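Local coordinates for protein glutathione S-transferase (Sulfitobacter, PDB 4GF0) that binds glutathione and, as a glutathione S-transferase homolog, probably catalyses its conjugation to electrophilic substrates, at residues D88-A91 and A92-R96; T130-V133 and P134-M137; A141-V144 and E145-L149; I186-F189 and M190-T194; A197-A200 and A201-K205. All coordinates share one frame; numbering follows the deposited sequence. Where two conformers were deposited one is given.

Contact 1: residues D88-A91 and A92-R96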
loop_
_atom_site.group_PDB
_atom_site.type_symbol
_atom_site.label_atom_id
_atom_site.label_comp_id
_atom_site.label_asym_id
_atom_site.label_seq_id
_atom_site.Cartn_x
_atom_site.Cartn_y
_atom_site.Cartn_z
ATOM N N ASP A 88 -6.519 -11.064 16.940
ATOM C CA ASP A 88 -5.182 -10.915 17.516
ATOM C C ASP A 88 -4.387 -9.895 16.717
ATOM O O ASP A 88 -4.230 -10.050 15.506
ATOM C CB ASP A 88 -4.430 -12.242 17.493
ATOM C CG ASP A 88 -2.982 -12.088 17.919
ATOM O OD1 ASP A 88 -2.742 -11.695 19.077
ATOM O OD2 ASP A 88 -2.082 -12.356 17.098
ATOM N N PRO A 89 -3.893 -8.843 17.391
ATOM C CA PRO A 89 -3.143 -7.773 16.718
ATOM C C PRO A 89 -1.904 -8.268 15.993
ATOM O O PRO A 89 -1.581 -7.711 14.941
ATOM C CB PRO A 89 -2.726 -6.853 17.871
ATOM C CG PRO A 89 -3.795 -7.060 18.908
ATOM C CD PRO A 89 -4.126 -8.538 18.816
ATOM N N THR A 90 -1.210 -9.267 16.537
ATOM C CA THR A 90 -0.005 -9.757 15.884
ATOM C C THR A 90 -0.339 -10.407 14.552
ATOM O O THR A 90 0.319 -10.149 13.550
ATOM C CB THR A 90 0.754 -10.764 16.751
ATOM O OG1 THR A 90 1.124 -10.135 17.983
ATOM C CG2 THR A 90 2.010 -11.231 16.033
ATOM N N ALA A 91 -1.351 -11.267 14.550
ATOM C CA ALA A 91 -1.772 -11.931 13.324
ATOM C C ALA A 91 -2.296 -10.912 12.306
ATOM O O ALA A 91 -1.998 -11.014 11.116
ATOM C CB ALA A 91 -2.840 -12.985 13.625
ATOM N N ALA A 92 -3.085 -9.939 12.760
ATOM C CA ALA A 92 -3.562 -8.891 11.860
ATOM C C ALA A 92 -2.394 -8.102 11.259
ATOM O O ALA A 92 -2.454 -7.681 10.105
ATOM C CB ALA A 92 -4.548 -7.944 12.575
ATOM N N ALA A 93 -1.340 -7.900 12.044
ATOM C CA ALA A 93 -0.170 -7.174 11.563
ATOM C C ALA A 93 0.575 -7.999 10.515
ATOM O O ALA A 93 1.131 -7.466 9.554
ATOM C CB ALA A 93 0.752 -6.786 12.732
ATOM N N GLN A 94 0.584 -9.313 10.687
ATOM C CA GLN A 94 1.231 -10.171 9.708
ATOM C C GLN A 94 0.427 -10.173 8.412
ATOM O O GLN A 94 0.997 -10.229 7.330
ATOM C CB GLN A 94 1.406 -11.581 10.276
ATOM C CG GLN A 94 2.377 -11.630 11.445
ATOM C CD GLN A 94 2.343 -12.949 12.177
ATOM O OE1 GLN A 94 1.273 -13.534 12.377
ATOM N NE2 GLN A 94 3.516 -13.424 12.601
ATOM N N MET A 95 -0.898 -10.118 8.545
ATOM C CA MET A 95 -1.798 -9.993 7.404
ATOM C C MET A 95 -1.492 -8.687 6.678
ATOM O O MET A 95 -1.326 -8.669 5.464
ATOM C CB MET A 95 -3.252 -9.989 7.881
ATOM C CG MET A 95 -4.291 -9.768 6.785
ATOM S SD MET A 95 -5.879 -9.294 7.481
ATOM C CE MET A 95 -5.555 -7.572 7.900
ATOM N N ARG A 96 -1.388 -7.592 7.423
ATOM C CA ARG A 96 -1.150 -6.291 6.789
ATOM C C ARG A 96 0.259 -6.149 6.236
ATOM O O ARG A 96 0.472 -5.422 5.268
ATOM C CB ARG A 96 -1.505 -5.124 7.723
ATOM C CG ARG A 96 -3.015 -4.982 7.909
ATOM C CD ARG A 96 -3.400 -3.657 8.540
ATOM N NE ARG A 96 -4.832 -3.684 8.837
ATOM C CZ ARG A 96 -5.343 -4.025 10.017
ATOM N NH1 ARG A 96 -4.541 -4.327 11.034
ATOM N NH2 ARG A 96 -6.664 -4.061 10.177
#
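The carboxamide of Gln94 lies back over the first turn of helix 89-111, its OE1 3.6 Å from CA of Ala91 and its CD 4.2 Å from the methyl CG2 of Thr90. The other flat group that meets the turn is the carboxylate of Asp88, whose OD2 is approached from above its plane by the N-H of Ala91 at 2.9 Å, 40° out of that plane (N-H...O angle 154°). Further on, CE of Met95 lies 4.0 Å above one face of the Arg96 guanidinium, offset toward its rim, and Arg96 NE makes a salt bridge to Asp73 of its own chain. Asp88 is an N-cap, and its trans chi1 (173°) brings OD2 within reach of the Ala91 N-H. Backbone bonds then carry the turn forward, Ala92 N to Asp88 O at 3.0 Å, and Ala93 N, Gln94 N and Met95 N to the oxygens of Pro89, Thr90 and Ala91. Gln94 keeps an extended chain, and its CG rests 3.3 Å from Thr90 O. Thr90 packs on Leu59 of the second subunit, Ala93 and Gln94 on its Leu65, while Ala91 and Met95 touch Pro86. Chemically, the capping carboxylate takes up an amide N-H that has no earlier helical carbonyl to meet, and its negative charge at the helix N-terminus is probably favourable toward the helix dipole.

Contact 2: residues T130-V133 and P134-M137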
loop_
_atom_site.group_PDB
_atom_site.type_symbol
_atom_site.label_atom_id
_atom_site.label_comp_id
_atom_site.label_asym_id
_atom_site.label_seq_id
_atom_site.Cartn_x
_atom_site.Cartn_y
_atom_site.Cartn_z
ATOM N N THR A 130 11.288 -3.575 -18.577
ATOM C CA THR A 130 10.441 -4.696 -18.959
ATOM C C THR A 130 11.212 -6.019 -18.887
ATOM O O THR A 130 10.688 -7.023 -18.402
ATOM C CB THR A 130 9.857 -4.467 -20.361
ATOM O OG1 THR A 130 8.962 -3.345 -20.304
ATOM C CG2 THR A 130 9.106 -5.700 -20.853
ATOM N N ALA A 131 12.468 -6.005 -19.324
ATOM C CA ALA A 131 13.284 -7.220 -19.357
ATOM C C ALA A 131 13.588 -7.783 -17.965
ATOM O O ALA A 131 13.879 -8.973 -17.824
ATOM C CB ALA A 131 14.576 -6.975 -20.132
ATOM N N GLN A 132 13.518 -6.934 -16.940
ATOM C CA GLN A 132 13.867 -7.354 -15.587
ATOM C C GLN A 132 12.698 -7.986 -14.840
ATOM O O GLN A 132 12.903 -8.608 -13.799
ATOM C CB GLN A 132 14.396 -6.179 -14.758
ATOM C CG GLN A 132 15.476 -5.358 -15.429
ATOM C CD GLN A 132 16.567 -6.207 -16.047
ATOM O OE1 GLN A 132 17.020 -7.194 -15.462
ATOM N NE2 GLN A 132 16.995 -5.824 -17.247
ATOM N N VAL A 133 11.487 -7.827 -15.365
ATOM C CA VAL A 133 10.275 -8.283 -14.669
ATOM C C VAL A 133 10.244 -9.782 -14.310
ATOM O O VAL A 133 9.801 -10.139 -13.215
ATOM C CB VAL A 133 8.978 -7.854 -15.416
ATOM C CG1 VAL A 133 7.727 -8.421 -14.737
ATOM C CG2 VAL A 133 8.877 -6.336 -15.463
ATOM N N PRO A 134 10.697 -10.667 -15.221
ATOM C CA PRO A 134 10.709 -12.074 -14.799
ATOM C C PRO A 134 11.623 -12.292 -13.601
ATOM O O PRO A 134 11.326 -13.116 -12.734
ATOM C CB PRO A 134 11.253 -12.801 -16.029
ATOM C CG PRO A 134 10.820 -11.950 -17.169
ATOM C CD PRO A 134 10.962 -10.536 -16.668
ATOM N N GLU A 135 12.712 -11.538 -13.528
ATOM C CA GLU A 135 13.627 -11.680 -12.402
ATOM C C GLU A 135 13.136 -11.008 -11.118
ATOM O O GLU A 135 13.267 -11.583 -10.037
ATOM C CB GLU A 135 15.030 -11.213 -12.781
ATOM C CG GLU A 135 15.663 -12.125 -13.827
ATOM C CD GLU A 135 16.999 -11.622 -14.310
ATOM O OE1 GLU A 135 17.771 -11.093 -13.482
ATOM O OE2 GLU A 135 17.278 -11.754 -15.523
ATOM N N THR A 136 12.561 -9.810 -11.222
ATOM C CA THR A 136 12.054 -9.130 -10.032
ATOM C C THR A 136 10.830 -9.843 -9.453
ATOM O O THR A 136 10.674 -9.925 -8.236
ATOM C CB THR A 136 11.717 -7.643 -10.285
ATOM O OG1 THR A 136 10.706 -7.541 -11.296
ATOM C CG2 THR A 136 12.957 -6.885 -10.720
ATOM N N MET A 137 9.960 -10.352 -10.320
ATOM C CA MET A 137 8.782 -11.085 -9.854
ATOM C C MET A 137 9.154 -12.438 -9.252
ATOM O O MET A 137 8.512 -12.898 -8.309
ATOM C CB MET A 137 7.749 -11.265 -10.976
ATOM C CG MET A 137 7.046 -9.972 -11.382
ATOM S SD MET A 137 6.034 -9.213 -10.084
ATOM C CE MET A 137 4.624 -10.309 -10.066
#
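Val133 and Met137, one helical turn apart, lie side by side and point the same way, with CG1 of Val133 3.8 Å from CG of Met137. This is the tight part of the contact. CG1 of Val133 is anti to the backbone N (chi1 176°), which carries that methyl forward along the helix toward Met137. The methionine chain bends at both chi2 and chi3, while its CG also passes 3.3 Å from Val133 O. Pro134 CD lies 3.6 Å from CB of the preceding Val133, and 3.5 Å from Ala131 O in the turn before. Having no N-H, Pro134 leaves the helix kinked here, since neither its N nor that of Glu135 bonds to the preceding turn in the regular way. Glu135 N makes a weak bond to Gln132 O, and the regular pattern returns with Thr136 N to Gln132 O at 2.9 Å (N-H...O 162°) and Met137 N to Val133 O. The looser, solvent side carries Ala131 and Glu135, both exposed. At the subunit boundary CB of Gln132 is 4.3 Å from CG2 of Thr136; Gln132 NE2 bonds back to Asp128 O. There Gln132 packs on Trp119 and Thr136 on Arg118 of the second subunit. The buried side of helix 123-148 faces helix 89-111, where Met137 touches Met106, Ala109 and His110, and it also meets the loop residues Leu173 and Asp176.

Contact 3: residues A141-V144 and E145-L149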
loop_
_atom_site.group_PDB
_atom_site.type_symbol
_atom_site.label_atom_id
_atom_site.label_comp_id
_atom_site.label_asym_id
_atom_site.label_seq_id
_atom_site.Cartn_x
_atom_site.Cartn_y
_atom_site.Cartn_z
ATOM N N ALA A 141 8.339 -13.676 -5.611
ATOM C CA ALA A 141 7.721 -14.975 -5.353
ATOM C C ALA A 141 8.543 -15.778 -4.342
ATOM O O ALA A 141 7.979 -16.468 -3.478
ATOM C CB ALA A 141 7.531 -15.750 -6.636
ATOM N N ASP A 142 9.867 -15.665 -4.434
ATOM C CA ASP A 142 10.776 -16.299 -3.475
ATOM C C ASP A 142 10.457 -15.860 -2.049
ATOM O O ASP A 142 10.363 -16.680 -1.129
ATOM C CB ASP A 142 12.231 -15.929 -3.778
ATOM C CG ASP A 142 12.794 -16.659 -4.973
ATOM O OD1 ASP A 142 12.138 -17.586 -5.487
ATOM O OD2 ASP A 142 13.922 -16.305 -5.385
ATOM N N PHE A 143 10.301 -14.554 -1.874
ATOM C CA PHE A 143 9.955 -13.991 -0.574
ATOM C C PHE A 143 8.565 -14.388 -0.091
ATOM O O PHE A 143 8.369 -14.647 1.101
ATOM C CB PHE A 143 10.071 -12.471 -0.604
ATOM C CG PHE A 143 9.858 -11.833 0.735
ATOM C CD1 PHE A 143 10.889 -11.787 1.658
ATOM C CD2 PHE A 143 8.636 -11.290 1.073
ATOM C CE1 PHE A 143 10.705 -11.202 2.901
ATOM C CE2 PHE A 143 8.440 -10.711 2.315
ATOM C CZ PHE A 143 9.480 -10.663 3.227
ATOM N N VAL A 144 7.590 -14.403 -0.994
ATOM C CA VAL A 144 6.259 -14.871 -0.645
ATOM C C VAL A 144 6.340 -16.293 -0.099
ATOM O O VAL A 144 5.781 -16.594 0.957
ATOM C CB VAL A 144 5.313 -14.853 -1.867
ATOM C CG1 VAL A 144 4.047 -15.663 -1.581
ATOM C CG2 VAL A 144 4.953 -13.421 -2.228
ATOM N N GLU A 145 7.050 -17.148 -0.826
ATOM C CA GLU A 145 7.155 -18.563 -0.495
ATOM C C GLU A 145 7.852 -18.774 0.851
ATOM O O GLU A 145 7.454 -19.626 1.636
ATOM C CB GLU A 145 7.888 -19.308 -1.624
ATOM C CG GLU A 145 8.082 -20.803 -1.411
ATOM C CD GLU A 145 6.816 -21.605 -1.662
ATOM O OE1 GLU A 145 5.823 -21.038 -2.177
ATOM O OE2 GLU A 145 6.813 -22.814 -1.351
ATOM N N SER A 146 8.868 -17.972 1.134
ATOM C CA SER A 146 9.693 -18.199 2.316
ATOM C C SER A 146 9.232 -17.407 3.537
ATOM O O SER A 146 9.471 -17.819 4.670
ATOM C CB SER A 146 11.146 -17.848 2.011
ATOM O OG SER A 146 11.279 -16.449 1.850
ATOM N N ASP A 147 8.576 -16.271 3.316
ATOM C CA ASP A 147 8.368 -15.317 4.408
ATOM C C ASP A 147 6.965 -14.746 4.564
ATOM O O ASP A 147 6.693 -14.022 5.519
ATOM C CB ASP A 147 9.369 -14.170 4.288
ATOM C CG ASP A 147 10.748 -14.554 4.771
ATOM O OD1 ASP A 147 11.148 -14.091 5.857
ATOM O OD2 ASP A 147 11.428 -15.323 4.067
ATOM N N ILE A 148 6.070 -15.063 3.640
ATOM C CA ILE A 148 4.706 -14.556 3.749
ATOM C C ILE A 148 3.694 -15.674 3.913
ATOM O O ILE A 148 2.868 -15.642 4.825
ATOM C CB ILE A 148 4.320 -13.694 2.534
ATOM C CG1 ILE A 148 5.125 -12.395 2.546
ATOM C CG2 ILE A 148 2.812 -13.410 2.528
ATOM C CD1 ILE A 148 4.745 -11.434 1.439
ATOM N N LEU A 149 3.764 -16.669 3.033
ATOM C CA LEU A 149 2.762 -17.726 3.005
ATOM C C LEU A 149 3.045 -18.799 4.051
ATOM O O LEU A 149 3.939 -19.633 3.872
ATOM C CB LEU A 149 2.731 -18.389 1.629
ATOM C CG LEU A 149 1.583 -18.134 0.667
ATOM C CD1 LEU A 149 1.766 -19.038 -0.544
ATOM C CD2 LEU A 149 0.223 -18.374 1.331
#
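Val144 O is gripped by two backbone amides at the end of helix 123-148: Leu149 N reaches it at 2.9 Å in the carbonyl plane, with a nearly straight N-H...O angle of 171°, while Ile148 N comes from above that plane at 3.1 Å. The bond from Leu149 spans five residues, the mark of a wider pi-type turn. In the turn before, Asp147 N still bonds to Phe143 O at 2.8 Å. Side chains gather around this widening. The ring of Phe143 receives CB of Asp147 over one face, 3.7 Å from the centroid and 19° off the normal, a CH-pi contact; the plane of the Asp147 carboxylate is only 10° from that of the ring. CG1 of Ile148 comes to CE2 of the same ring at 3.7 Å. The trans first torsion of Phe143 directs the ring along the helix toward these two residues. On the inner side, the two methyls of Val144 divide their partners: CG2 meets Ile148 CD1 and CG1 meets Leu149 CG, each at 4.2 Å. Tyr101 of helix 89-111 meets the Phe143 ring. OE2 of Glu145 accepts from Lys185 N and OE1 probably from Ile186 N. Chemically, one carbonyl satisfies two amides as the helix widens, and the Glu145 carboxylate, set at the first amides of helix 184-194, would probably interact favourably with the positive end of its dipole.

Contact 4: residues I186-F189 and M190-T194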
loop_
_atom_site.group_PDB
_atom_site.type_symbol
_atom_site.label_atom_id
_atom_site.label_comp_id
_atom_site.label_asym_id
_atom_site.label_seq_id
_atom_site.Cartn_x
_atom_site.Cartn_y
_atom_site.Cartn_z
ATOM N N ILE A 186 2.902 -21.591 -2.831
ATOM C CA ILE A 186 2.111 -20.729 -3.702
ATOM C C ILE A 186 1.161 -21.586 -4.530
ATOM O O ILE A 186 0.001 -21.233 -4.715
ATOM C CB ILE A 186 2.999 -19.863 -4.631
ATOM C CG1 ILE A 186 3.755 -18.815 -3.809
ATOM C CG2 ILE A 186 2.153 -19.167 -5.695
ATOM C CD1 ILE A 186 4.629 -17.882 -4.649
ATOM N N THR A 187 1.649 -22.731 -4.998
ATOM C CA THR A 187 0.830 -23.626 -5.808
ATOM C C THR A 187 -0.371 -24.136 -5.015
ATOM O O THR A 187 -1.506 -24.084 -5.497
ATOM C CB THR A 187 1.644 -24.808 -6.341
ATOM O OG1 THR A 187 2.643 -24.308 -7.237
ATOM C CG2 THR A 187 0.747 -25.785 -7.093
ATOM N N THR A 188 -0.122 -24.600 -3.794
ATOM C CA THR A 188 -1.212 -25.076 -2.942
ATOM C C THR A 188 -2.177 -23.942 -2.641
ATOM O O THR A 188 -3.392 -24.136 -2.650
ATOM C CB THR A 188 -0.690 -25.679 -1.631
ATOM O OG1 THR A 188 0.095 -26.844 -1.928
ATOM C CG2 THR A 188 -1.852 -26.071 -0.734
ATOM N N PHE A 189 -1.628 -22.758 -2.385
ATOM C CA PHE A 189 -2.432 -21.564 -2.114
ATOM C C PHE A 189 -3.367 -21.241 -3.281
ATOM O O PHE A 189 -4.561 -20.990 -3.090
ATOM C CB PHE A 189 -1.502 -20.376 -1.796
ATOM C CG PHE A 189 -2.188 -19.041 -1.819
ATOM C CD1 PHE A 189 -3.013 -18.647 -0.765
ATOM C CD2 PHE A 189 -2.005 -18.169 -2.888
ATOM C CE1 PHE A 189 -3.663 -17.405 -0.783
ATOM C CE2 PHE A 189 -2.649 -16.917 -2.904
ATOM C CZ PHE A 189 -3.475 -16.541 -1.854
ATOM N N MET A 190 -2.832 -21.248 -4.496
ATOM C CA MET A 190 -3.640 -20.945 -5.671
ATOM C C MET A 190 -4.724 -21.997 -5.857
ATOM O O MET A 190 -5.821 -21.678 -6.274
ATOM C CB MET A 190 -2.773 -20.869 -6.936
ATOM C CG MET A 190 -1.704 -19.779 -6.896
ATOM S SD MET A 190 -2.393 -18.118 -6.754
ATOM C CE MET A 190 -2.890 -17.800 -8.457
ATOM N N GLN A 191 -4.420 -23.248 -5.553
ATOM C CA GLN A 191 -5.442 -24.295 -5.668
ATOM C C GLN A 191 -6.575 -24.131 -4.664
ATOM O O GLN A 191 -7.735 -24.402 -4.986
ATOM C CB GLN A 191 -4.819 -25.670 -5.523
ATOM C CG GLN A 191 -3.909 -26.008 -6.683
ATOM C CD GLN A 191 -3.051 -27.198 -6.389
ATOM O OE1 GLN A 191 -2.985 -27.662 -5.249
ATOM N NE2 GLN A 191 -2.380 -27.707 -7.413
ATOM N N GLN A 192 -6.246 -23.713 -3.446
ATOM C CA GLN A 192 -7.281 -23.475 -2.444
ATOM C C GLN A 192 -8.133 -22.285 -2.852
ATOM O O GLN A 192 -9.354 -22.327 -2.748
ATOM C CB GLN A 192 -6.678 -23.236 -1.054
ATOM C CG GLN A 192 -5.937 -24.442 -0.482
ATOM C CD GLN A 192 -6.845 -25.643 -0.305
ATOM O OE1 GLN A 192 -8.032 -25.504 0.018
ATOM N NE2 GLN A 192 -6.294 -26.833 -0.522
ATOM N N MET A 193 -7.480 -21.222 -3.312
ATOM C CA MET A 193 -8.185 -20.004 -3.705
ATOM C C MET A 193 -9.139 -20.260 -4.872
ATOM O O MET A 193 -10.294 -19.821 -4.857
ATOM C CB MET A 193 -7.186 -18.898 -4.064
ATOM C CG MET A 193 -6.411 -18.335 -2.862
ATOM S SD MET A 193 -7.502 -17.551 -1.644
ATOM C CE MET A 193 -8.092 -16.115 -2.543
ATOM N N THR A 194 -8.640 -20.972 -5.875
ATOM C CA THR A 194 -9.409 -21.290 -7.076
ATOM C C THR A 194 -10.697 -22.051 -6.735
ATOM O O THR A 194 -11.714 -21.915 -7.417
ATOM C CB THR A 194 -8.543 -22.089 -8.084
ATOM O OG1 THR A 194 -7.472 -21.255 -8.551
ATOM C CG2 THR A 194 -9.363 -22.563 -9.269
#
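Met193 reaches back one turn to Phe189, and its chain can be traced outward atom by atom. CB lies 3.5 Å from Phe189 O, the carbonyl that also accepts from Met193 N. CG passes above the phenyl ring, 3.8 Å from its centroid and 21° off the normal, so the methylene makes a CH-pi contact on one face, offset toward the rim. SD, placed by the bend at chi2 (-62°), stands obliquely to the ring, 3.9 Å from CE1 of Phe189; chi3 then turns only the terminal methyl CE. Met190 supplies a second sulfur: its SD is 3.9 Å from CD2 of Phe189, again oblique and on the same side of the ring plane as Met193 CG, and its CG packs 4.1 Å from CG2 of Ile186. With chi1 at 166°, the Phe189 ring leans forward along the helix, under Met193. On another side of the helix, the Thr187 methyl CG2 lies alongside the Gln191 amide, 3.7 Å from its NE2, while Thr187 OG1 bonds to Tyr183 O. At the last turn Met190 O accepts from Thr194 N. The apolar side packs on helix 162-170, with Phe189 on Leu166 and both methionines on Phe167. The ring and Met193 are thus buried, with Met190 toward the margin, on the apolar side of an amphipathic helix in the all-helical C-terminal domain characteristic of glutathione transferases.

Contact 5: residues A197-A200 and A201-K205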
loop_
_atom_site.group_PDB
_atom_site.type_symbol
_atom_site.label_atom_id
_atom_site.label_comp_id
_atom_site.label_asym_id
_atom_site.label_seq_id
_atom_site.Cartn_x
_atom_site.Cartn_y
_atom_site.Cartn_z
ATOM N N ALA A 197 -15.659 -20.221 -3.116
ATOM C CA ALA A 197 -16.865 -19.669 -3.728
ATOM C C ALA A 197 -16.674 -18.240 -4.242
ATOM O O ALA A 197 -17.204 -17.875 -5.297
ATOM C CB ALA A 197 -18.029 -19.738 -2.742
ATOM N N SER A 198 -15.918 -17.434 -3.504
ATOM C CA SER A 198 -15.719 -16.034 -3.867
ATOM C C SER A 198 -15.011 -15.912 -5.205
ATOM O O SER A 198 -15.353 -15.065 -6.026
ATOM C CB SER A 198 -14.900 -15.337 -2.795
ATOM O OG SER A 198 -13.672 -16.032 -2.615
ATOM N N VAL A 199 -14.021 -16.766 -5.423
ATOM C CA VAL A 199 -13.231 -16.712 -6.646
ATOM C C VAL A 199 -14.034 -17.244 -7.829
ATOM O O VAL A 199 -13.970 -16.696 -8.931
ATOM C CB VAL A 199 -11.919 -17.496 -6.478
ATOM C CG1 VAL A 199 -11.184 -17.619 -7.808
ATOM C CG2 VAL A 199 -11.038 -16.793 -5.440
ATOM N N ALA A 200 -14.799 -18.309 -7.609
ATOM C CA ALA A 200 -15.705 -18.787 -8.648
ATOM C C ALA A 200 -16.706 -17.699 -9.044
ATOM O O ALA A 200 -17.053 -17.561 -10.221
ATOM C CB ALA A 200 -16.435 -20.031 -8.197
ATOM N N ALA A 201 -17.163 -16.931 -8.057
ATOM C CA ALA A 201 -18.128 -15.861 -8.301
ATOM C C ALA A 201 -17.564 -14.753 -9.185
ATOM O O ALA A 201 -18.253 -14.270 -10.093
ATOM C CB ALA A 201 -18.629 -15.283 -6.993
ATOM N N VAL A 202 -16.330 -14.325 -8.926
ATOM C CA VAL A 202 -15.770 -13.241 -9.735
ATOM C C VAL A 202 -15.430 -13.724 -11.149
ATOM O O VAL A 202 -15.541 -12.956 -12.105
ATOM C CB VAL A 202 -14.558 -12.540 -9.076
ATOM C CG1 VAL A 202 -14.940 -12.018 -7.697
ATOM C CG2 VAL A 202 -13.351 -13.484 -8.987
ATOM N N LYS A 203 -15.035 -14.988 -11.285
ATOM C CA LYS A 203 -14.821 -15.568 -12.610
ATOM C C LYS A 203 -16.120 -15.566 -13.399
ATOM O O LYS A 203 -16.137 -15.251 -14.590
ATOM C CB LYS A 203 -14.292 -16.998 -12.506
ATOM C CG LYS A 203 -12.792 -17.105 -12.314
ATOM C CD LYS A 203 -12.351 -18.565 -12.302
ATOM C CE LYS A 203 -10.866 -18.693 -11.990
ATOM N NZ LYS A 203 -10.497 -20.098 -11.673
ATOM N N ASP A 204 -17.211 -15.920 -12.726
ATOM C CA ASP A 204 -18.523 -15.962 -13.366
ATOM C C ASP A 204 -18.950 -14.569 -13.815
ATOM O O ASP A 204 -19.753 -14.421 -14.733
ATOM C CB ASP A 204 -19.571 -16.545 -12.409
ATOM C CG ASP A 204 -19.459 -18.052 -12.259
ATOM O OD1 ASP A 204 -18.941 -18.711 -13.185
ATOM O OD2 ASP A 204 -19.900 -18.582 -11.215
ATOM N N LYS A 205 -18.403 -13.548 -13.166
ATOM C CA LYS A 205 -18.729 -12.164 -13.491
ATOM C C LYS A 205 -17.762 -11.583 -14.516
ATOM O O LYS A 205 -17.811 -10.387 -14.811
ATOM C CB LYS A 205 -18.745 -11.300 -12.226
ATOM C CG LYS A 205 -19.900 -11.620 -11.287
ATOM C CD LYS A 205 -19.913 -10.709 -10.069
ATOM C CE LYS A 205 -21.266 -10.765 -9.376
ATOM N NZ LYS A 205 -21.242 -11.518 -8.094
#
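Val199 and Lys203 are one turn apart in the short helix 197-204, a two-turn alpha-helix that packs against helix 14-23 of the thioredoxin-like domain of this glutathione transferase fold. In the first shell, Lys203 N bonds to Val199 O at 3.1 Å with an N-H...O angle of 163°, and the lysine's extended chain runs past the valine so that its CE comes 4.3 Å from CG1 of Val199. Val202 touches Val199 O through its CG2 branch: CG2 lies between backbone N and carbonyl carbon (chi1 -56° for CG1), which puts that methyl 3.3 Å from Val199 O, while CG1 is 3.5 Å from Ser198 O. The CB of Ala201 sits 3.4 Å from both Ala197 O and Ser198 O, a small methyl over two carbonyls of the preceding turn. Regular i to i+4 bonds from Ala201, Val202 and Asp204 to Ala197, Ser198 and Ala200 set the spacing of these side chains along the helix. Further out, helix 14-23 fixes the buried side: Ser198 OG hydrogen-bonds to Glu23, Ala201 packs on Glu22, and Val202 fits on Ala18. Lys205 NZ adds a salt bridge to Glu22, so both polar and apolar contacts join the two helices. At the final turn the amide of Asp204 bonds to Ala200 O at 3.0 Å, while the aspartate's own OD2, also an acceptor, stands 3.2 Å from that oxygen without bonding to it.

In the fold
Contacts 2 and 3 adjoin along helix 123-148, their centres 17 Å apart, one around the proline kink and the other at the closing pi-type turn. Contact 3 meets contact 4 directly: Glu145 OE1 lies 3.0 Å from Ile186 N, and Leu149 CD1 packs 3.7 Å from Phe189 CB. Contact 4 passes in turn to contact 5, where Met193 O is 3.2 Å from CG2 of Val199. Contact 1 stands apart at the start of helix 89-111, its nearest atoms about 6 Å from those of contact 3; like contact 2 it touches the second subunit. Bound glutathione is about 10 to 12 Å from the side chains of Phe143, Met137 and Ala93.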